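Local atomic coordinates of putative uncharacterized protein (Ustilago maydis, PDB entry 4GNX), a protein that probably serves as the large, zinc-containing subunit of replication protein A, binding single-stranded DNA through a series of OB-fold domains. Residues S42-D47 with F88-N93; G203-D208 with S215-S220. One frame throughout, in Å; residues are numbered along the deposited sequence.

Contact 1: residues S42-D47 with F88-N93. With nucleotides of chain G.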
loop_
_atom_site.group_PDB
_atom_site.type_symbol
_atom_site.label_atom_id
_atom_site.label_comp_id
_atom_site.label_asym_id
_atom_site.label_seq_id
_atom_site.Cartn_x
_atom_site.Cartn_y
_atom_site.Cartn_z
ATOM N N SER C 42 -17.450 5.660 19.629
ATOM C CA SER C 42 -17.790 6.582 18.591
ATOM C C SER C 42 -18.974 6.116 17.804
ATOM O O SER C 42 -19.326 4.945 17.778
ATOM C CB SER C 42 -16.613 6.789 17.651
ATOM O OG SER C 42 -16.371 5.608 16.917
ATOM N N VAL C 43 -19.565 7.074 17.127
ATOM C CA VAL C 43 -20.772 6.871 16.387
ATOM C C VAL C 43 -20.607 7.590 15.058
ATOM O O VAL C 43 -19.924 8.628 14.985
ATOM C CB VAL C 43 -21.924 7.483 17.197
ATOM C CG1 VAL C 43 -22.774 8.431 16.359
ATOM C CG2 VAL C 43 -22.745 6.397 17.874
ATOM N N ASN C 44 -21.193 7.039 14.007
ATOM C CA ASN C 44 -21.234 7.752 12.746
ATOM C C ASN C 44 -22.629 8.304 12.549
ATOM O O ASN C 44 -23.618 7.673 12.947
ATOM C CB ASN C 44 -20.783 6.873 11.571
ATOM C CG ASN C 44 -19.262 6.746 11.469
ATOM O OD1 ASN C 44 -18.518 7.209 12.334
ATOM N ND2 ASN C 44 -18.792 6.105 10.402
ATOM N N LEU C 45 -22.707 9.491 11.951
ATOM C CA LEU C 45 -23.972 10.224 11.813
ATOM C C LEU C 45 -24.214 10.686 10.383
ATOM O O LEU C 45 -23.278 11.083 9.686
ATOM C CB LEU C 45 -23.971 11.440 12.733
ATOM C CG LEU C 45 -23.754 11.163 14.209
ATOM C CD1 LEU C 45 -23.408 12.455 14.897
ATOM C CD2 LEU C 45 -25.017 10.568 14.795
ATOM N N LEU C 46 -25.479 10.664 9.982
ATOM C CA LEU C 46 -25.877 10.949 8.614
ATOM C C LEU C 46 -27.092 11.875 8.528
ATOM O O LEU C 46 -28.054 11.727 9.290
ATOM C CB LEU C 46 -26.222 9.636 7.909
ATOM C CG LEU C 46 -26.980 9.744 6.581
ATOM C CD1 LEU C 46 -26.012 10.044 5.436
ATOM C CD2 LEU C 46 -27.796 8.484 6.325
ATOM N N ASP C 47 -27.041 12.819 7.591
ATOM C CA ASP C 47 -28.233 13.550 7.177
ATOM C C ASP C 47 -28.201 13.885 5.677
ATOM O O ASP C 47 -27.320 13.407 4.947
ATOM C CB ASP C 47 -28.489 14.791 8.066
ATOM C CG ASP C 47 -27.463 15.916 7.867
ATOM O OD1 ASP C 47 -26.704 15.917 6.878
ATOM O OD2 ASP C 47 -27.427 16.828 8.716
ATOM N N PHE C 88 -8.474 6.816 11.865
ATOM C CA PHE C 88 -9.430 6.089 12.684
ATOM C C PHE C 88 -10.845 6.210 12.109
ATOM O O PHE C 88 -11.818 6.171 12.842
ATOM C CB PHE C 88 -9.443 6.667 14.106
ATOM C CG PHE C 88 -8.146 6.532 14.845
ATOM C CD1 PHE C 88 -7.214 7.566 14.837
ATOM C CD2 PHE C 88 -7.859 5.381 15.575
ATOM C CE1 PHE C 88 -6.010 7.444 15.523
ATOM C CE2 PHE C 88 -6.657 5.257 16.273
ATOM C CZ PHE C 88 -5.732 6.290 16.244
ATOM N N SER C 89 -10.973 6.387 10.802
ATOM C CA SER C 89 -12.287 6.662 10.235
ATOM C C SER C 89 -12.352 6.364 8.751
ATOM O O SER C 89 -11.360 6.486 8.026
ATOM C CB SER C 89 -12.695 8.108 10.499
ATOM O OG SER C 89 -13.981 8.392 9.965
ATOM N N ASN C 90 -13.534 5.971 8.307
ATOM C CA ASN C 90 -13.775 5.695 6.904
ATOM C C ASN C 90 -14.278 6.927 6.138
ATOM O O ASN C 90 -14.111 7.016 4.918
ATOM C CB ASN C 90 -14.760 4.540 6.794
ATOM C CG ASN C 90 -15.995 4.747 7.655
ATOM O OD1 ASN C 90 -15.983 5.522 8.626
ATOM N ND2 ASN C 90 -17.068 4.053 7.309
ATOM N N LEU C 91 -14.856 7.872 6.871
ATOM C CA LEU C 91 -15.400 9.105 6.304
ATOM C C LEU C 91 -14.349 10.073 5.731
ATOM O O LEU C 91 -13.201 10.077 6.166
ATOM C CB LEU C 91 -16.231 9.823 7.368
ATOM C CG LEU C 91 -17.340 9.026 8.082
ATOM C CD1 LEU C 91 -18.131 9.873 9.088
ATOM C CD2 LEU C 91 -18.280 8.363 7.078
ATOM N N GLN C 92 -14.746 10.894 4.761
ATOM C CA GLN C 92 -13.824 11.899 4.172
ATOM C C GLN C 92 -13.836 13.255 4.886
ATOM O O GLN C 92 -13.009 14.105 4.602
ATOM C CB GLN C 92 -14.133 12.146 2.686
ATOM C CG GLN C 92 -14.016 10.937 1.785
ATOM C CD GLN C 92 -12.583 10.558 1.507
ATOM O OE1 GLN C 92 -11.808 10.297 2.432
ATOM N NE2 GLN C 92 -12.221 10.507 0.225
ATOM N N ASN C 93 -14.776 13.460 5.800
ATOM C CA ASN C 93 -14.956 14.756 6.439
ATOM C C ASN C 93 -13.699 15.309 7.070
ATOM O O ASN C 93 -12.993 14.635 7.799
ATOM C CB ASN C 93 -16.071 14.691 7.477
ATOM C CG ASN C 93 -16.685 16.046 7.776
ATOM O OD1 ASN C 93 -16.036 17.109 7.665
ATOM N ND2 ASN C 93 -17.956 16.021 8.188
ATOM P P DT G 3 -4.351 8.197 22.601
ATOM O OP1 DT G 3 -3.250 7.570 23.376
ATOM O OP2 DT G 3 -4.047 8.937 21.353
ATOM O "O5'" DT G 3 -5.402 7.052 22.260
ATOM C "C5'" DT G 3 -5.526 5.919 23.135
ATOM C "C4'" DT G 3 -6.202 4.781 22.411
ATOM O "O4'" DT G 3 -7.402 5.278 21.779
ATOM C "C3'" DT G 3 -5.368 4.141 21.300
ATOM O "O3'" DT G 3 -5.492 2.719 21.402
ATOM C "C2'" DT G 3 -6.002 4.671 20.026
ATOM C "C1'" DT G 3 -7.448 4.811 20.445
ATOM N N1 DT G 3 -8.248 5.768 19.657
ATOM C C2 DT G 3 -9.160 5.255 18.761
ATOM O O2 DT G 3 -9.314 4.058 18.577
ATOM N N3 DT G 3 -9.877 6.202 18.071
ATOM C C4 DT G 3 -9.784 7.577 18.195
ATOM O O4 DT G 3 -10.505 8.301 17.514
ATOM C C5 DT G 3 -8.812 8.045 19.164
ATOM C C7 DT G 3 -8.638 9.517 19.370
ATOM C C6 DT G 3 -8.105 7.128 19.837
ATOM P P DT G 5 -4.810 -0.428 13.070
ATOM O OP1 DT G 5 -3.567 -1.064 12.561
ATOM O OP2 DT G 5 -5.351 0.764 12.359
ATOM O "O5'" DT G 5 -5.916 -1.582 13.025
ATOM C "C5'" DT G 5 -6.403 -2.096 11.761
ATOM C "C4'" DT G 5 -7.585 -3.025 11.942
ATOM O "O4'" DT G 5 -8.579 -2.424 12.807
ATOM C "C3'" DT G 5 -8.330 -3.374 10.650
ATOM O "O3'" DT G 5 -8.926 -4.676 10.741
ATOM C "C2'" DT G 5 -9.440 -2.339 10.610
ATOM C "C1'" DT G 5 -9.789 -2.200 12.084
ATOM N N1 DT G 5 -10.324 -0.880 12.481
ATOM C C2 DT G 5 -11.687 -0.759 12.637
ATOM O O2 DT G 5 -12.465 -1.680 12.450
ATOM N N3 DT G 5 -12.110 0.493 13.015
ATOM C C4 DT G 5 -11.324 1.607 13.253
ATOM O O4 DT G 5 -11.848 2.665 13.593
ATOM C C5 DT G 5 -9.903 1.407 13.071
ATOM C C7 DT G 5 -8.973 2.556 13.300
ATOM C C6 DT G 5 -9.481 0.191 12.697
#
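Amide meets amide where N44, on a strand of the OB fold, reaches across to N90 in the loop joining strands 80-83 and 95-99. N44 ND2 donates to N90 OD1 at 3.4 Å, a weak bond bent to 145° at the hydrogen, between two amide planes that are nearly coplanar. N90 approaches from the loop side and N44 from the strand side. N90 CB does not itself aim at the strand; with CG lying between the backbone N and the carbonyl carbon (chi1 50°), its OD1 is nevertheless brought to the N44 amide. L91 supplies the apolar part of the contact, its branch point CG lying 4.0 Å from N44 ND2 and its CD1 4.1 Å from N44 CG. Within the loop, L91 N donates to S89 OG at 3.3 Å, an ST turn that helps to shape the backbone around N90. Strand 39-46 runs between 17-30 and 51-57, so the N44 side chain also touches S24 and K53.

The loop is the L45 connection of the OB fold, and here it illustrates how such a loop can meet both barrel and nucleic acid. Two residues before N90, F88 O accepts a bond from K53 NZ, and the F88 ring has the thymine of DT3 of chain G over one face, with F88 CD2 lying 3.3 Å from N3 of that base.

Contact 2: residues G203-D208 with S215-S220. With nucleotides of chain G.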
loop_
_atom_site.group_PDB
_atom_site.type_symbol
_atom_site.label_atom_id
_atom_site.label_comp_id
_atom_site.label_asym_id
_atom_site.label_seq_id
_atom_site.Cartn_x
_atom_site.Cartn_y
_atom_site.Cartn_z
ATOM N N GLY C 203 -21.498 -2.064 4.547
ATOM C CA GLY C 203 -20.061 -1.822 4.656
ATOM C C GLY C 203 -19.313 -2.976 5.290
ATOM O O GLY C 203 -18.966 -2.926 6.462
ATOM N N VAL C 204 -19.070 -4.017 4.503
ATOM C CA VAL C 204 -18.431 -5.220 4.992
ATOM C C VAL C 204 -17.151 -5.433 4.187
ATOM O O VAL C 204 -17.108 -5.103 3.000
ATOM C CB VAL C 204 -19.415 -6.400 4.866
ATOM C CG1 VAL C 204 -18.719 -7.753 4.911
ATOM C CG2 VAL C 204 -20.451 -6.310 5.967
ATOM N N LYS C 205 -16.104 -5.956 4.832
ATOM C CA LYS C 205 -14.823 -6.192 4.157
ATOM C C LYS C 205 -14.836 -7.510 3.411
ATOM O O LYS C 205 -15.252 -8.527 3.956
ATOM C CB LYS C 205 -13.653 -6.177 5.141
ATOM C CG LYS C 205 -12.297 -6.091 4.442
ATOM C CD LYS C 205 -11.110 -6.344 5.369
ATOM C CE LYS C 205 -11.166 -7.714 6.037
ATOM N NZ LYS C 205 -9.961 -7.959 6.877
ATOM N N VAL C 206 -14.376 -7.480 2.159
ATOM C CA VAL C 206 -14.214 -8.693 1.351
ATOM C C VAL C 206 -12.785 -9.242 1.466
ATOM O O VAL C 206 -11.822 -8.614 1.010
ATOM C CB VAL C 206 -14.548 -8.432 -0.133
ATOM C CG1 VAL C 206 -14.214 -9.649 -0.991
ATOM C CG2 VAL C 206 -16.010 -8.034 -0.291
ATOM N N GLY C 207 -12.660 -10.408 2.100
ATOM C CA GLY C 207 -11.400 -11.153 2.131
ATOM C C GLY C 207 -11.404 -12.270 1.097
ATOM O O GLY C 207 -12.469 -12.648 0.580
ATOM N N ASP C 208 -10.219 -12.797 0.794
ATOM C CA ASP C 208 -10.092 -13.826 -0.228
ATOM C C ASP C 208 -9.813 -15.221 0.344
ATOM O O ASP C 208 -9.554 -16.169 -0.400
ATOM C CB ASP C 208 -9.039 -13.420 -1.262
ATOM C CG ASP C 208 -7.627 -13.655 -0.782
ATOM O OD1 ASP C 208 -6.751 -13.885 -1.643
ATOM O OD2 ASP C 208 -7.390 -13.625 0.444
ATOM N N SER C 215 -15.810 -10.041 6.420
ATOM C CA SER C 215 -15.474 -9.606 7.756
ATOM C C SER C 215 -16.046 -8.220 7.998
ATOM O O SER C 215 -16.142 -7.409 7.071
ATOM C CB SER C 215 -13.961 -9.570 7.935
ATOM O OG SER C 215 -13.619 -8.795 9.069
ATOM N N MET C 216 -16.402 -7.945 9.251
ATOM C CA MET C 216 -16.920 -6.631 9.622
ATOM C C MET C 216 -15.838 -5.635 10.007
ATOM O O MET C 216 -14.785 -6.007 10.517
ATOM C CB MET C 216 -17.954 -6.750 10.737
ATOM C CG MET C 216 -19.240 -7.391 10.245
ATOM S SD MET C 216 -20.767 -6.734 10.964
ATOM C CE MET C 216 -20.493 -7.108 12.699
ATOM N N PHE C 217 -16.110 -4.367 9.722
ATOM C CA PHE C 217 -15.361 -3.250 10.278
ATOM C C PHE C 217 -16.119 -2.605 11.438
ATOM O O PHE C 217 -17.338 -2.761 11.563
ATOM C CB PHE C 217 -15.132 -2.198 9.205
ATOM C CG PHE C 217 -14.024 -2.530 8.267
ATOM C CD1 PHE C 217 -14.148 -2.258 6.914
ATOM C CD2 PHE C 217 -12.848 -3.110 8.738
ATOM C CE1 PHE C 217 -13.121 -2.551 6.039
ATOM C CE2 PHE C 217 -11.817 -3.412 7.869
ATOM C CZ PHE C 217 -11.952 -3.125 6.514
ATOM N N SER C 218 -15.385 -1.874 12.273
ATOM C CA SER C 218 -15.954 -1.066 13.353
ATOM C C SER C 218 -17.226 -0.382 12.885
ATOM O O SER C 218 -18.233 -0.347 13.592
ATOM C CB SER C 218 -14.925 -0.015 13.781
ATOM O OG SER C 218 -15.493 1.064 14.508
ATOM N N SER C 219 -17.149 0.131 11.661
ATOM C CA SER C 219 -18.187 0.916 11.013
ATOM C C SER C 219 -19.286 0.087 10.376
ATOM O O SER C 219 -20.273 0.650 9.905
ATOM C CB SER C 219 -17.537 1.762 9.923
ATOM O OG SER C 219 -16.393 1.105 9.402
ATOM N N SER C 220 -19.111 -1.237 10.340
ATOM C CA SER C 220 -20.056 -2.107 9.668
ATOM C C SER C 220 -21.329 -2.232 10.476
ATOM O O SER C 220 -21.338 -1.979 11.680
ATOM C CB SER C 220 -19.457 -3.490 9.434
ATOM O OG SER C 220 -18.294 -3.424 8.638
ATOM P P DT G 5 -4.810 -0.428 13.070
ATOM O OP1 DT G 5 -3.567 -1.064 12.561
ATOM O OP2 DT G 5 -5.351 0.764 12.359
ATOM O "O5'" DT G 5 -5.916 -1.582 13.025
ATOM C "C5'" DT G 5 -6.403 -2.096 11.761
ATOM C "C4'" DT G 5 -7.585 -3.025 11.942
ATOM O "O4'" DT G 5 -8.579 -2.424 12.807
ATOM C "C3'" DT G 5 -8.330 -3.374 10.650
ATOM O "O3'" DT G 5 -8.926 -4.676 10.741
ATOM C "C2'" DT G 5 -9.440 -2.339 10.610
ATOM C "C1'" DT G 5 -9.789 -2.200 12.084
ATOM N N1 DT G 5 -10.324 -0.880 12.481
ATOM C C2 DT G 5 -11.687 -0.759 12.637
ATOM O O2 DT G 5 -12.465 -1.680 12.450
ATOM N N3 DT G 5 -12.110 0.493 13.015
ATOM C C4 DT G 5 -11.324 1.607 13.253
ATOM O O4 DT G 5 -11.848 2.665 13.593
ATOM C C5 DT G 5 -9.903 1.407 13.071
ATOM C C7 DT G 5 -8.973 2.556 13.300
ATOM C C6 DT G 5 -9.481 0.191 12.697
ATOM P P DT G 6 -8.689 -5.930 9.759
ATOM O OP1 DT G 6 -7.644 -5.645 8.744
ATOM O OP2 DT G 6 -10.030 -6.395 9.313
ATOM O "O5'" DT G 6 -8.091 -6.994 10.784
ATOM C "C5'" DT G 6 -6.700 -6.955 11.172
ATOM C "C4'" DT G 6 -6.508 -7.494 12.572
ATOM O "O4'" DT G 6 -7.356 -6.792 13.511
ATOM C "C3'" DT G 6 -6.804 -8.984 12.748
ATOM O "O3'" DT G 6 -5.730 -9.603 13.459
ATOM C "C2'" DT G 6 -8.121 -9.019 13.505
ATOM C "C1'" DT G 6 -8.165 -7.694 14.250
ATOM N N1 DT G 6 -9.520 -7.103 14.357
ATOM C C2 DT G 6 -10.084 -6.947 15.604
ATOM O O2 DT G 6 -9.526 -7.279 16.637
ATOM N N3 DT G 6 -11.337 -6.387 15.598
ATOM C C4 DT G 6 -12.064 -5.975 14.496
ATOM O O4 DT G 6 -13.182 -5.491 14.647
ATOM C C5 DT G 6 -11.408 -6.162 13.222
ATOM C C7 DT G 6 -12.114 -5.740 11.973
ATOM C C6 DT G 6 -10.187 -6.711 13.217
ATOM P P DT G 7 -4.882 -10.704 12.678
ATOM O OP1 DT G 7 -3.657 -11.021 13.456
ATOM O OP2 DT G 7 -4.755 -10.242 11.271
ATOM O "O5'" DT G 7 -5.872 -11.952 12.733
ATOM C "C5'" DT G 7 -6.316 -12.491 13.996
ATOM C "C4'" DT G 7 -7.126 -13.752 13.789
ATOM O "O4'" DT G 7 -8.358 -13.449 13.099
ATOM C "C3'" DT G 7 -6.454 -14.844 12.961
ATOM O "O3'" DT G 7 -6.890 -16.107 13.465
ATOM C "C2'" DT G 7 -6.994 -14.599 11.562
ATOM C "C1'" DT G 7 -8.410 -14.128 11.850
ATOM N N1 DT G 7 -9.007 -13.203 10.866
ATOM C C2 DT G 7 -10.289 -13.469 10.445
ATOM O O2 DT G 7 -10.922 -14.443 10.813
ATOM N N3 DT G 7 -10.805 -12.550 9.566
ATOM C C4 DT G 7 -10.187 -11.409 9.092
ATOM O O4 DT G 7 -10.778 -10.678 8.302
ATOM C C5 DT G 7 -8.846 -11.188 9.579
ATOM C C7 DT G 7 -8.093 -9.985 9.106
ATOM C C6 DT G 7 -8.332 -12.079 10.438
#
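K205 and S215 form an antiparallel hydrogen-bonded pair: K205 N donates to S215 O at 2.7 Å, and S215 N returns a bond to K205 O at 2.9 Å. Just past the hairpin, the chain turns a corner toward strand 220-224 in a type I turn, F217 to S220, where S220 N donates to F217 O (2.6 Å) and the hydroxyl oxygen S220 OG also takes the N-H of F217 N (2.6 Å). S215 OG is hydrogen-bonded to NE1 of W180 on strand 174-180.

The main side-chain packing is CH-pi. K205 CB sits over the F217 ring face, 4.1 Å from its centroid and 27° off the normal, and K205 CD comes to 3.5 Å from F217 CZ. The lysine chain runs roughly perpendicular to the phenylalanine side chain.

Polar contacts to DNA follow. Past the ring, K205 bends at chi3 (59°), which carries NZ to OP2 of DT6 (2.9 Å from K205 NZ) and O4 of DT7, both of chain G. Phosphate and base are thus held by one ammonium group. S218 N bonds to O2 of DT5 of chain G at 2.9 Å, nearly straight at 164°. This hairpin of the fourth and fifth barrel strands lies beside the DNA-binding groove, as in other OB folds of replication protein A.

How the contacts relate
From the N terminus, after strand 17-30, the chain lays down strand 39-46, passes through strand 51-57, helix 59-64 and strands 73-77 and 80-83, and then returns in the loop of 88-93, so contact 1 closes a 40-residue excursion within the first OB fold. Contact 2 opens only afterwards, in the second OB fold, and closes a tight hairpin with six residues between its segments. The two are in series, neither nesting nor crossing. Their centres are about 15 Å apart, yet the domains meet: N90 ND2 of contact 1 packs 3.5 Å from S219 CB of contact 2. DT5 of chain G touches both, so one DNA strand runs across the pair.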